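Long-range contacts in glycosylation Associate Protein 2 (Streptococcus agalactiae serotype V, PDB 6OYC), which is probably a component of the accessory Sec system, working with its Gap partners in the glycosylation and export of serine-rich surface adhesins: residues Ala377-Ala382 / Trp440-Glu445; Lys383-Ala388 / Phe448-Phe453; Gly392-Asn397 / Ala465-Asp470. All blocks are in the same frame, centred on the assembly; numbering follows the deposited sequence.

Contact 1 (Ala377-Ala382 / Trp440-Glu445); sequences ATYHGA and WKSIEE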
ATOM      1  N   ALA B 377       6.075  -7.854  11.246  1.00 39.22           N
ATOM      2  CA  ALA B 377       6.480  -7.027  12.382  1.00 43.03           C
ATOM      3  C   ALA B 377       7.640  -7.659  13.141  1.00 42.30           C
ATOM      4  O   ALA B 377       8.611  -6.976  13.476  1.00 45.91           O
ATOM      5  CB  ALA B 377       5.290  -6.774  13.311  1.00 39.78           C
ATOM      6  N   THR B 378       7.583  -8.969  13.376  1.00 44.08           N
ATOM      7  CA  THR B 378       8.646  -9.636  14.128  1.00 48.46           C
ATOM      8  C   THR B 378       9.878  -9.916  13.266  1.00 46.06           C
ATOM      9  O   THR B 378      11.009  -9.678  13.705  1.00 46.73           O
ATOM     10  CB  THR B 378       8.110 -10.934  14.744  1.00 49.53           C
ATOM     11  OG1 THR B 378       6.888 -10.667  15.452  1.00 46.07           O
ATOM     12  CG2 THR B 378       9.114 -11.517  15.707  1.00 44.74           C
ATOM     13  N   TYR B 379       9.687 -10.410  12.037  1.00 46.37           N
ATOM     14  CA  TYR B 379      10.829 -10.737  11.181  1.00 46.19           C
ATOM     15  C   TYR B 379      11.681  -9.507  10.897  1.00 44.44           C
ATOM     16  O   TYR B 379      12.918  -9.578  10.931  1.00 43.90           O
ATOM     17  CB  TYR B 379      10.344 -11.370   9.869  1.00 44.22           C
ATOM     18  CG  TYR B 379      11.431 -11.762   8.877  1.00 40.73           C
ATOM     19  CD1 TYR B 379      11.911 -10.848   7.946  1.00 41.72           C
ATOM     20  CD2 TYR B 379      11.966 -13.048   8.863  1.00 42.56           C
ATOM     21  CE1 TYR B 379      12.907 -11.200   7.037  1.00 41.38           C
ATOM     22  CE2 TYR B 379      12.957 -13.410   7.949  1.00 41.94           C
ATOM     23  CZ  TYR B 379      13.418 -12.481   7.039  1.00 40.83           C
ATOM     24  OH  TYR B 379      14.392 -12.817   6.116  1.00 39.97           O
ATOM     25  N   HIS B 380      11.041  -8.375  10.598  1.00 41.63           N
ATOM     26  CA  HIS B 380      11.813  -7.169  10.315  1.00 45.46           C
ATOM     27  C   HIS B 380      12.204  -6.442  11.601  1.00 46.85           C
ATOM     28  O   HIS B 380      13.209  -5.719  11.617  1.00 45.27           O
ATOM     29  CB  HIS B 380      11.026  -6.255   9.362  1.00 42.44           C
ATOM     30  CG  HIS B 380      10.818  -6.848   7.996  1.00 43.11           C
ATOM     31  ND1 HIS B 380      11.833  -6.956   7.068  1.00 41.77           N
ATOM     32  CD2 HIS B 380       9.721  -7.393   7.414  1.00 40.94           C
ATOM     33  CE1 HIS B 380      11.370  -7.531   5.971  1.00 40.37           C
ATOM     34  NE2 HIS B 380      10.092  -7.810   6.154  1.00 39.52           N
ATOM     35  N   GLY B 381      11.431  -6.631  12.681  1.00 46.99           N
ATOM     36  CA  GLY B 381      11.816  -6.096  13.981  1.00 49.29           C
ATOM     37  C   GLY B 381      13.221  -6.498  14.388  1.00 49.79           C
ATOM     38  O   GLY B 381      13.976  -5.689  14.931  1.00 53.31           O
ATOM     39  N   ALA B 382      13.599  -7.743  14.087  1.00 50.18           N
ATOM     40  CA  ALA B 382      14.962  -8.218  14.311  1.00 51.28           C
ATOM     41  C   ALA B 382      16.027  -7.276  13.754  1.00 49.45           C
ATOM     42  O   ALA B 382      17.133  -7.204  14.297  1.00 53.02           O
ATOM     43  CB  ALA B 382      15.115  -9.616  13.696  1.00 48.89           C
ATOM     44  N   TRP B 440      13.530 -17.860  11.901  1.00 53.38           N
ATOM     45  CA  TRP B 440      14.303 -17.793  13.143  1.00 56.86           C
ATOM     46  C   TRP B 440      15.735 -17.323  12.928  1.00 57.04           C
ATOM     47  O   TRP B 440      16.331 -16.786  13.865  1.00 57.48           O
ATOM     48  CB  TRP B 440      14.277 -19.143  13.851  1.00 57.64           C
ATOM     49  CG  TRP B 440      12.910 -19.495  14.192  1.00 53.18           C
ATOM     50  CD1 TRP B 440      12.128 -20.399  13.556  1.00 53.82           C
ATOM     51  CD2 TRP B 440      12.100 -18.903  15.216  1.00 52.36           C
ATOM     52  NE1 TRP B 440      10.878 -20.426  14.129  1.00 56.64           N
ATOM     53  CE2 TRP B 440      10.838 -19.516  15.153  1.00 52.77           C
ATOM     54  CE3 TRP B 440      12.322 -17.926  16.187  1.00 56.13           C
ATOM     55  CZ2 TRP B 440       9.802 -19.186  16.024  1.00 54.47           C
ATOM     56  CZ3 TRP B 440      11.288 -17.600  17.051  1.00 51.04           C
ATOM     57  CH2 TRP B 440      10.049 -18.223  16.963  1.00 53.68           C
ATOM     58  N   LYS B 441      16.282 -17.480  11.716  1.00 57.06           N
ATOM     59  CA  LYS B 441      17.623 -16.978  11.461  1.00 58.00           C
ATOM     60  C   LYS B 441      17.656 -15.456  11.562  1.00 56.90           C
ATOM     61  O   LYS B 441      18.638 -14.875  12.031  1.00 55.39           O
ATOM     62  CB  LYS B 441      18.130 -17.453  10.096  1.00 58.65           C
ATOM     63  CG  LYS B 441      19.112 -16.495   9.416  1.00 66.02           C
ATOM     64  CD  LYS B 441      19.282 -16.796   7.930  1.00 65.74           C
ATOM     65  CE  LYS B 441      20.211 -15.795   7.269  1.00 68.11           C
ATOM     66  NZ  LYS B 441      21.633 -16.253   7.263  1.00 66.59           N
ATOM     67  N   SER B 442      16.591 -14.795  11.122  1.00 58.91           N
ATOM     68  CA  SER B 442      16.489 -13.356  11.331  1.00 56.68           C
ATOM     69  C   SER B 442      16.418 -13.033  12.819  1.00 50.24           C
ATOM     70  O   SER B 442      17.048 -12.084  13.294  1.00 48.51           O
ATOM     71  CB  SER B 442      15.255 -12.820  10.597  1.00 53.38           C
ATOM     72  OG  SER B 442      15.110 -11.425  10.768  1.00 51.66           O
ATOM     73  N   ILE B 443      15.644 -13.821  13.561  1.00 54.06           N
ATOM     74  CA  ILE B 443      15.515 -13.632  15.003  1.00 55.71           C
ATOM     75  C   ILE B 443      16.866 -13.823  15.687  1.00 58.48           C
ATOM     76  O   ILE B 443      17.391 -12.902  16.321  1.00 56.95           O
ATOM     77  CB  ILE B 443      14.459 -14.594  15.573  1.00 58.19           C
ATOM     78  CG1 ILE B 443      13.085 -14.291  14.965  1.00 56.83           C
ATOM     79  CG2 ILE B 443      14.436 -14.517  17.084  1.00 59.45           C
ATOM     80  CD1 ILE B 443      12.745 -12.822  14.917  1.00 51.97           C
ATOM     81  N   GLU B 444      17.440 -15.026  15.567  1.00 56.03           N
ATOM     82  CA  GLU B 444      18.787 -15.306  16.046  1.00 55.56           C
ATOM     83  C   GLU B 444      19.746 -14.168  15.739  1.00 57.56           C
ATOM     84  O   GLU B 444      20.322 -13.562  16.646  1.00 61.44           O
ATOM     85  CB  GLU B 444      19.322 -16.588  15.410  1.00 59.12           C
ATOM     86  CG  GLU B 444      18.662 -17.859  15.849  1.00 66.89           C
ATOM     87  CD  GLU B 444      19.216 -19.083  15.138  1.00 75.31           C
ATOM     88  OE1 GLU B 444      18.419 -19.852  14.546  1.00 76.24           O
ATOM     89  OE2 GLU B 444      20.453 -19.277  15.174  1.00 80.73           O
ATOM     90  N   GLU B 445      19.933 -13.866  14.457  1.00 56.42           N
ATOM     91  CA  GLU B 445      20.921 -12.868  14.069  1.00 57.23           C
ATOM     92  C   GLU B 445      20.493 -11.446  14.395  1.00 59.24           C
ATOM     93  O   GLU B 445      21.264 -10.510  14.134  1.00 61.80           O
ATOM     94  CB  GLU B 445      21.215 -12.984  12.580  1.00 56.73           C
ATOM     95  CG  GLU B 445      21.733 -14.338  12.166  1.00 63.51           C
ATOM     96  CD  GLU B 445      22.227 -14.336  10.739  1.00 70.85           C
ATOM     97  OE1 GLU B 445      21.388 -14.285   9.816  1.00 66.62           O
ATOM     98  OE2 GLU B 445      23.461 -14.363  10.542  1.00 82.52           O
TER

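Contact 2 (Lys383-Ala388 / Phe448-Phe453); sequences KLNPHA and FSNTTF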
ATOM      1  N   LYS B 383      15.728  -6.554  12.681  1.00 48.62           N
ATOM      2  CA  LYS B 383      16.691  -5.622  12.116  1.00 46.13           C
ATOM      3  C   LYS B 383      16.508  -4.207  12.627  1.00 49.17           C
ATOM      4  O   LYS B 383      17.310  -3.328  12.283  1.00 44.93           O
ATOM      5  CB  LYS B 383      16.601  -5.615  10.591  1.00 45.74           C
ATOM      6  CG  LYS B 383      17.389  -6.721   9.929  1.00 46.83           C
ATOM      7  CD  LYS B 383      16.595  -8.015   9.978  1.00 49.19           C
ATOM      8  CE  LYS B 383      16.797  -8.871   8.739  1.00 43.17           C
ATOM      9  NZ  LYS B 383      15.740  -9.933   8.703  1.00 43.47           N
ATOM     10  N   LEU B 384      15.477  -3.962  13.431  1.00 47.57           N
ATOM     11  CA  LEU B 384      15.135  -2.608  13.814  1.00 48.32           C
ATOM     12  C   LEU B 384      15.257  -2.336  15.307  1.00 52.86           C
ATOM     13  O   LEU B 384      15.269  -1.158  15.696  1.00 53.69           O
ATOM     14  CB  LEU B 384      13.709  -2.275  13.349  1.00 47.67           C
ATOM     15  CG  LEU B 384      13.556  -2.146  11.832  1.00 46.67           C
ATOM     16  CD1 LEU B 384      12.104  -2.296  11.414  1.00 41.18           C
ATOM     17  CD2 LEU B 384      14.103  -0.824  11.388  1.00 41.90           C
ATOM     18  N   ASN B 385      15.359  -3.372  16.144  1.00 51.11           N
ATOM     19  CA  ASN B 385      15.458  -3.258  17.598  1.00 53.78           C
ATOM     20  C   ASN B 385      14.422  -2.256  18.134  1.00 50.64           C
ATOM     21  O   ASN B 385      14.794  -1.253  18.744  1.00 54.95           O
ATOM     22  CB  ASN B 385      16.869  -2.864  18.024  1.00 58.07           C
ATOM     23  CG  ASN B 385      17.162  -3.198  19.479  1.00 60.55           C
ATOM     24  OD1 ASN B 385      16.257  -3.401  20.286  1.00 60.72           O
ATOM     25  ND2 ASN B 385      18.442  -3.254  19.818  1.00 62.97           N
ATOM     26  N   PRO B 386      13.138  -2.492  17.888  1.00 52.78           N
ATOM     27  CA  PRO B 386      12.128  -1.505  18.284  1.00 54.36           C
ATOM     28  C   PRO B 386      11.906  -1.501  19.790  1.00 57.53           C
ATOM     29  O   PRO B 386      12.288  -2.415  20.526  1.00 57.59           O
ATOM     30  CB  PRO B 386      10.875  -1.972  17.543  1.00 52.09           C
ATOM     31  CG  PRO B 386      11.042  -3.459  17.470  1.00 50.09           C
ATOM     32  CD  PRO B 386      12.523  -3.679  17.266  1.00 52.12           C
ATOM     33  N   HIS B 387      11.241  -0.442  20.243  1.00 56.30           N
ATOM     34  CA  HIS B 387      10.828  -0.374  21.634  1.00 56.91           C
ATOM     35  C   HIS B 387       9.835  -1.477  21.975  1.00 57.82           C
ATOM     36  O   HIS B 387       9.925  -2.102  23.038  1.00 61.96           O
ATOM     37  CB  HIS B 387      10.207   0.983  21.924  1.00 53.93           C
ATOM     38  CG  HIS B 387       9.727   1.120  23.328  1.00 61.59           C
ATOM     39  ND1 HIS B 387      10.590   1.217  24.398  1.00 63.21           N
ATOM     40  CD2 HIS B 387       8.477   1.147  23.848  1.00 60.59           C
ATOM     41  CE1 HIS B 387       9.892   1.317  25.515  1.00 65.18           C
ATOM     42  NE2 HIS B 387       8.607   1.276  25.209  1.00 62.51           N
ATOM     43  N   ALA B 388       8.874  -1.726  21.093  1.00 57.68           N
ATOM     44  CA  ALA B 388       7.804  -2.659  21.393  1.00 52.20           C
ATOM     45  C   ALA B 388       7.294  -3.305  20.109  1.00 51.51           C
ATOM     46  O   ALA B 388       7.320  -2.704  19.032  1.00 49.30           O
ATOM     47  CB  ALA B 388       6.657  -1.958  22.123  1.00 50.00           C
ATOM     48  N   PHE B 448      16.847  -7.601  19.765  1.00 59.91           N
ATOM     49  CA  PHE B 448      15.651  -7.135  20.453  1.00 58.29           C
ATOM     50  C   PHE B 448      15.980  -6.561  21.830  1.00 61.23           C
ATOM     51  O   PHE B 448      15.201  -6.695  22.781  1.00 61.36           O
ATOM     52  CB  PHE B 448      14.629  -8.262  20.568  1.00 58.91           C
ATOM     53  CG  PHE B 448      14.121  -8.738  19.239  1.00 58.60           C
ATOM     54  CD1 PHE B 448      14.857  -9.646  18.486  1.00 61.36           C
ATOM     55  CD2 PHE B 448      12.932  -8.252  18.724  1.00 54.15           C
ATOM     56  CE1 PHE B 448      14.397 -10.084  17.249  1.00 58.59           C
ATOM     57  CE2 PHE B 448      12.462  -8.677  17.490  1.00 54.05           C
ATOM     58  CZ  PHE B 448      13.191  -9.599  16.751  1.00 55.47           C
ATOM     59  N   SER B 449      17.130  -5.885  21.941  1.00 60.39           N
ATOM     60  CA  SER B 449      17.550  -5.355  23.236  1.00 60.13           C
ATOM     61  C   SER B 449      16.568  -4.313  23.761  1.00 64.30           C
ATOM     62  O   SER B 449      16.241  -4.304  24.955  1.00 64.69           O
ATOM     63  CB  SER B 449      18.960  -4.774  23.135  1.00 56.99           C
ATOM     64  OG  SER B 449      18.979  -3.546  22.433  1.00 60.35           O
ATOM     65  N   ASN B 450      16.069  -3.441  22.885  1.00 63.32           N
ATOM     66  CA  ASN B 450      15.114  -2.415  23.280  1.00 59.95           C
ATOM     67  C   ASN B 450      13.703  -2.946  23.476  1.00 59.53           C
ATOM     68  O   ASN B 450      12.843  -2.185  23.934  1.00 58.52           O
ATOM     69  CB  ASN B 450      15.063  -1.302  22.228  1.00 62.22           C
ATOM     70  CG  ASN B 450      16.272  -0.398  22.269  1.00 67.06           C
ATOM     71  OD1 ASN B 450      16.963  -0.316  23.285  1.00 72.20           O
ATOM     72  ND2 ASN B 450      16.526   0.307  21.167  1.00 63.27           N
ATOM     73  N   THR B 451      13.440  -4.218  23.162  1.00 58.89           N
ATOM     74  CA  THR B 451      12.098  -4.663  22.792  1.00 58.01           C
ATOM     75  C   THR B 451      11.352  -5.356  23.927  1.00 58.82           C
ATOM     76  O   THR B 451      11.900  -6.225  24.611  1.00 62.55           O
ATOM     77  CB  THR B 451      12.150  -5.620  21.593  1.00 53.97           C
ATOM     78  OG1 THR B 451      13.084  -5.150  20.613  1.00 49.73           O
ATOM     79  CG2 THR B 451      10.780  -5.727  20.966  1.00 54.17           C
ATOM     80  N   THR B 452      10.076  -4.997  24.077  1.00 55.93           N
ATOM     81  CA  THR B 452       9.089  -5.754  24.840  1.00 60.04           C
ATOM     82  C   THR B 452       8.017  -6.293  23.890  1.00 62.34           C
ATOM     83  O   THR B 452       7.621  -5.605  22.947  1.00 62.14           O
ATOM     84  CB  THR B 452       8.427  -4.864  25.902  1.00 62.52           C
ATOM     85  OG1 THR B 452       9.434  -4.168  26.653  1.00 63.19           O
ATOM     86  CG2 THR B 452       7.544  -5.685  26.837  1.00 61.91           C
ATOM     87  N   PHE B 453       7.525  -7.513  24.134  1.00 60.78           N
ATOM     88  CA  PHE B 453       6.512  -8.129  23.277  1.00 60.26           C
ATOM     89  C   PHE B 453       5.165  -8.181  23.988  1.00 59.55           C
ATOM     90  O   PHE B 453       5.050  -8.774  25.064  1.00 63.54           O
ATOM     91  CB  PHE B 453       6.912  -9.543  22.850  1.00 58.78           C
ATOM     92  CG  PHE B 453       8.066  -9.588  21.894  1.00 56.80           C
ATOM     93  CD1 PHE B 453       9.368  -9.546  22.361  1.00 59.89           C
ATOM     94  CD2 PHE B 453       7.851  -9.682  20.528  1.00 54.92           C
ATOM     95  CE1 PHE B 453      10.441  -9.595  21.481  1.00 62.51           C
ATOM     96  CE2 PHE B 453       8.921  -9.729  19.643  1.00 54.51           C
ATOM     97  CZ  PHE B 453      10.213  -9.686  20.118  1.00 55.37           C
TER

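Contact 3 (Gly392-Asn397 / Ala465-Asp470); sequences GKPIFN and ATAFSD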
ATOM      1  N   GLY B 392      -0.813 -10.070  17.600  1.00 54.38           N
ATOM      2  CA  GLY B 392      -1.885 -10.986  17.947  1.00 51.83           C
ATOM      3  C   GLY B 392      -2.114 -12.068  16.907  1.00 51.85           C
ATOM      4  O   GLY B 392      -2.180 -11.786  15.708  1.00 53.44           O
ATOM      5  N   LYS B 393      -2.262 -13.308  17.369  1.00 51.99           N
ATOM      6  CA  LYS B 393      -2.408 -14.527  16.585  1.00 52.95           C
ATOM      7  C   LYS B 393      -1.170 -14.722  15.719  1.00 52.98           C
ATOM      8  O   LYS B 393      -1.263 -14.728  14.484  1.00 52.04           O
ATOM      9  CB  LYS B 393      -3.688 -14.486  15.750  1.00 58.03           C
ATOM     10  CG  LYS B 393      -4.912 -14.081  16.565  1.00 60.75           C
ATOM     11  CD  LYS B 393      -6.200 -14.170  15.766  1.00 66.99           C
ATOM     12  CE  LYS B 393      -7.417 -14.192  16.675  1.00 70.17           C
ATOM     13  NZ  LYS B 393      -8.702 -14.198  15.917  1.00 82.47           N
ATOM     14  N   PRO B 394      -0.002 -14.911  16.337  1.00 50.82           N
ATOM     15  CA  PRO B 394       1.248 -14.890  15.572  1.00 50.58           C
ATOM     16  C   PRO B 394       1.356 -16.068  14.622  1.00 51.22           C
ATOM     17  O   PRO B 394       0.887 -17.171  14.908  1.00 55.37           O
ATOM     18  CB  PRO B 394       2.329 -14.961  16.660  1.00 51.67           C
ATOM     19  CG  PRO B 394       1.658 -15.698  17.793  1.00 51.00           C
ATOM     20  CD  PRO B 394       0.221 -15.248  17.759  1.00 49.33           C
ATOM     21  N   ILE B 395       1.974 -15.813  13.472  1.00 48.33           N
ATOM     22  CA  ILE B 395       2.354 -16.845  12.522  1.00 47.16           C
ATOM     23  C   ILE B 395       3.839 -16.669  12.243  1.00 46.18           C
ATOM     24  O   ILE B 395       4.244 -15.649  11.670  1.00 45.80           O
ATOM     25  CB  ILE B 395       1.546 -16.775  11.221  1.00 47.55           C
ATOM     26  CG1 ILE B 395       0.049 -16.741  11.521  1.00 49.05           C
ATOM     27  CG2 ILE B 395       1.888 -17.968  10.338  1.00 47.53           C
ATOM     28  CD1 ILE B 395      -0.808 -16.489  10.315  1.00 44.51           C
ATOM     29  N   PHE B 396       4.653 -17.641  12.664  1.00 46.02           N
ATOM     30  CA  PHE B 396       6.096 -17.592  12.458  1.00 48.60           C
ATOM     31  C   PHE B 396       6.636 -18.776  11.683  1.00 48.12           C
ATOM     32  O   PHE B 396       7.728 -18.673  11.110  1.00 48.44           O
ATOM     33  CB  PHE B 396       6.869 -17.542  13.794  1.00 51.98           C
ATOM     34  CG  PHE B 396       6.469 -16.422  14.730  1.00 50.73           C
ATOM     35  CD1 PHE B 396       6.032 -15.198  14.250  1.00 49.79           C
ATOM     36  CD2 PHE B 396       6.566 -16.601  16.110  1.00 51.34           C
ATOM     37  CE1 PHE B 396       5.674 -14.170  15.134  1.00 51.73           C
ATOM     38  CE2 PHE B 396       6.217 -15.587  16.995  1.00 50.37           C
ATOM     39  CZ  PHE B 396       5.767 -14.369  16.506  1.00 51.91           C
ATOM     40  N   ASN B 397       5.928 -19.896  11.667  1.00 48.09           N
ATOM     41  CA  ASN B 397       6.423 -21.126  11.067  1.00 52.30           C
ATOM     42  C   ASN B 397       5.628 -21.360   9.786  1.00 53.60           C
ATOM     43  O   ASN B 397       4.635 -22.094   9.772  1.00 52.01           O
ATOM     44  CB  ASN B 397       6.316 -22.281  12.060  1.00 54.17           C
ATOM     45  CG  ASN B 397       7.038 -21.987  13.373  1.00 55.28           C
ATOM     46  OD1 ASN B 397       8.273 -21.949  13.425  1.00 52.42           O
ATOM     47  ND2 ASN B 397       6.271 -21.760  14.433  1.00 54.84           N
ATOM     48  N   ALA B 465       0.343 -23.471  16.049  1.00 73.23           N
ATOM     49  CA  ALA B 465       0.179 -23.703  17.480  1.00 75.77           C
ATOM     50  C   ALA B 465       1.443 -23.344  18.258  1.00 66.76           C
ATOM     51  O   ALA B 465       1.372 -22.739  19.333  1.00 65.71           O
ATOM     52  CB  ALA B 465      -0.206 -25.163  17.721  1.00 74.28           C
ATOM     53  N   THR B 466       2.607 -23.665  17.702  1.00 67.01           N
ATOM     54  CA  THR B 466       3.915 -23.550  18.338  1.00 63.80           C
ATOM     55  C   THR B 466       4.451 -22.114  18.433  1.00 69.96           C
ATOM     56  O   THR B 466       5.549 -21.922  18.972  1.00 69.42           O
ATOM     57  CB  THR B 466       4.899 -24.430  17.551  1.00 67.78           C
ATOM     58  OG1 THR B 466       6.233 -24.252  18.027  1.00 73.23           O
ATOM     59  CG2 THR B 466       4.843 -24.125  16.060  1.00 73.43           C
ATOM     60  N   ALA B 467       3.709 -21.113  17.949  1.00 67.85           N
ATOM     61  CA  ALA B 467       4.287 -19.789  17.723  1.00 63.82           C
ATOM     62  C   ALA B 467       4.741 -19.136  19.030  1.00 62.07           C
ATOM     63  O   ALA B 467       5.915 -18.771  19.181  1.00 59.07           O
ATOM     64  CB  ALA B 467       3.279 -18.903  16.983  1.00 57.37           C
ATOM     65  N   PHE B 468       3.817 -18.957  19.979  1.00 62.88           N
ATOM     66  CA  PHE B 468       4.173 -18.305  21.237  1.00 63.63           C
ATOM     67  C   PHE B 468       5.302 -19.045  21.946  1.00 65.00           C
ATOM     68  O   PHE B 468       6.317 -18.441  22.309  1.00 67.45           O
ATOM     69  CB  PHE B 468       2.950 -18.199  22.149  1.00 66.39           C
ATOM     70  CG  PHE B 468       3.253 -17.575  23.486  1.00 70.09           C
ATOM     71  CD1 PHE B 468       4.197 -16.562  23.600  1.00 68.19           C
ATOM     72  CD2 PHE B 468       2.620 -18.017  24.633  1.00 71.37           C
ATOM     73  CE1 PHE B 468       4.486 -15.996  24.835  1.00 68.95           C
ATOM     74  CE2 PHE B 468       2.902 -17.446  25.871  1.00 73.30           C
ATOM     75  CZ  PHE B 468       3.838 -16.433  25.967  1.00 68.74           C
ATOM     76  N   SER B 469       5.141 -20.357  22.144  1.00 67.59           N
ATOM     77  CA  SER B 469       6.149 -21.143  22.855  1.00 66.61           C
ATOM     78  C   SER B 469       7.525 -20.981  22.226  1.00 69.95           C
ATOM     79  O   SER B 469       8.502 -20.679  22.918  1.00 71.06           O
ATOM     80  CB  SER B 469       5.752 -22.620  22.879  1.00 63.46           C
ATOM     81  OG  SER B 469       4.354 -22.764  23.015  1.00 72.62           O
ATOM     82  N   ASP B 470       7.615 -21.171  20.904  1.00 71.14           N
ATOM     83  CA  ASP B 470       8.896 -21.037  20.215  1.00 69.36           C
ATOM     84  C   ASP B 470       9.567 -19.715  20.513  1.00 67.49           C
ATOM     85  O   ASP B 470      10.798 -19.645  20.597  1.00 68.15           O
ATOM     86  CB  ASP B 470       8.702 -21.146  18.712  1.00 63.30           C
ATOM     87  CG  ASP B 470       8.381 -22.523  18.287  1.00 68.34           C
ATOM     88  OD1 ASP B 470       8.672 -23.455  19.062  1.00 74.35           O
ATOM     89  OD2 ASP B 470       7.820 -22.687  17.187  1.00 71.06           O
TER

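Contact 1 (Ala377-Ala382 / Trp440-Glu445)
Ser-442, near the end of helix 429-444, reaches across to helix 372-381 with both atoms of its side chain. OG lies anti to its own backbone N (chi1 -180°), and from there it donates a 2.9 Å hydrogen bond to Tyr-379 O. The bond lies in the carbonyl plane, on a lone pair, with a C=O...OG angle of 143°. Lys-383 NZ hydrogen-bonds the same hydroxyl. CB of Ser-442 sits over one face of the Tyr-379 ring, offset toward the rim, and makes a CH-pi contact 3.9 Å from the ring centroid. With CG likewise anti to the backbone N (chi1 180°), the Tyr-379 ring turns a face to the serine CB. Its OH bonds to Glu-344, and Lys-383 adds a cation-pi contact to the ring. Ala-382 points its methyl at the neighbouring helix, where CB stands 3.2 Å from Ser-442 O. Next in sequence after the serine, Ile-443 turns its delta-methyl inward: CD1 is 3.9 Å from CG2 of Thr-378 and 4.2 Å from CB of Ala-382. The hydroxyl of Thr-378 is directed back to Thr-374 O within its own helix, so it is the methyl branch that meets the isoleucine. The CA atoms of Ala-382 and Ile-443 are 5.5 Å apart. The two helices pack side by side against the parallel part of the mixed sheet, Thr-378 touching Ile-389 and Ile-391 of strand 388-392, consistent with the alpha/beta-hydrolase fold. In this buried contact one serine hydroxyl links the Tyr-379 carbonyl to a lysine, with aliphatic and aromatic carbon packed around it.

Contact 2 (Lys383-Ala388 / Phe448-Phe453)
Asn-385 grips the turn that precedes strand 452-458 with both ends of its side-chain amide. OD1 accepts the backbone N-H of Asn-450 at 2.6 Å, on a lone pair in the carbonyl plane. ND2 donates to Ser-449 OG at 2.7 Å; this bond is nearly straight (168° at the hydrogen) and lies in the amide plane. The torsion chi1 of -160° swings the amide away from its own backbone N and over the type I turn Phe-448 to Thr-451. Next along the chain, Thr-451 OG1 donates to Pro-386 O at 2.8 Å, again on a lone pair. Thr-452 N then bonds His-387 O at 3.1 Å, which opens the parallel pairing of Ala-388 with Thr-452. CA-H...O contacts accompany it, among them Ala-388 CA to Thr-452 O at 3.3 Å. The side chain of Asn-450 crosses that of Asn-385 at about a right angle and gives only a weak bond from its ND2 to Asn-385 O. Packing completes the contact: the Pro-386 ring lies obliquely against the Thr-451 side chain, with CD 3.7 Å from OG1. The His-387 ring turns to other partners, Asp-363 and Asp-513. With both amide ends of Asn-385 engaged, its rotation should be well fixed, and the run of polar bonds from asparagine to strand probably helps to fix the register in which 388-392 and 452-458 begin to pair.

Contact 3 (Gly392-Asn397 / Ala465-Asp470)
Ala-467, at the start of helix 467-473, faces the loop that leaves strand 388-392, and its CA comes nearest that of Phe-396, 6.0 Å away. The loop runs extended through Pro-394 and Ile-395, then bends at Phe-396 (psi -22°) to reach Asn-397, the N-cap residue of helix 398-403. Across from it, Thr-466 O receives the N-H of Asp-470. Two backbone N-H groups of the loop, those of Phe-396 and Asn-397, bond the carboxylate of Asp-464, immediately before the second segment.

The methyl of Ala-467 is the centre of the apolar packing. Its CB lies 3.7 Å from CG of Pro-394 and 4.1 Å from CD2 of Phe-396. The phenylalanine approaches with its edge, so that Ala-467 O lies near the ring plane, 3.8 Å from CD2, while the ring stacks with Phe-439 of helix 429-444.

Asn-397 carries the polar side. With CG anti to its carbonyl carbon (chi1 -56°), the side chain leans over the start of the helix and ND2 donates to Asp-470 OD2 at 3.3 Å. This bond is long and bent, at 140°, and meets the oxygen nearly along its C-O axis; amide and carboxylate planes stand perpendicular. ND2 also lies 3.2 Å from the Thr-466 methyl, while OD1 accepts Trp-440 NE1, so both amide ends are used.

The arrangement joins two loop-to-helix connections that follow neighbouring parallel strands, 388-392 and 452-458, at the C-terminal ends of the strands. This is where alpha/beta-hydrolase folds carry their active site, and Pro-394 lies near, without touching, a possible Ser-371, His-491, Asp-461 triad.

How the contacts relate
From the N terminus, helix 372-381 leads through the loop 383-388 into strand 388-392 and on to 392-397; these supply the first halves of contacts 1, 2 and 3 in that order. The second halves follow in the same order, on helix 429-444, at the start of strand 452-458 and on helix 467-473. The three closures, spanning roughly 60 to 70 residues each, therefore cross and do not nest. Contact 1 touches both others: Lys-383 and Phe-448 connect it to contact 2, Trp-440 to contact 3. Contacts 2 and 3 merely adjoin in sequence, at opposite ends of the paired strands, while contact 1 packs helices beside them.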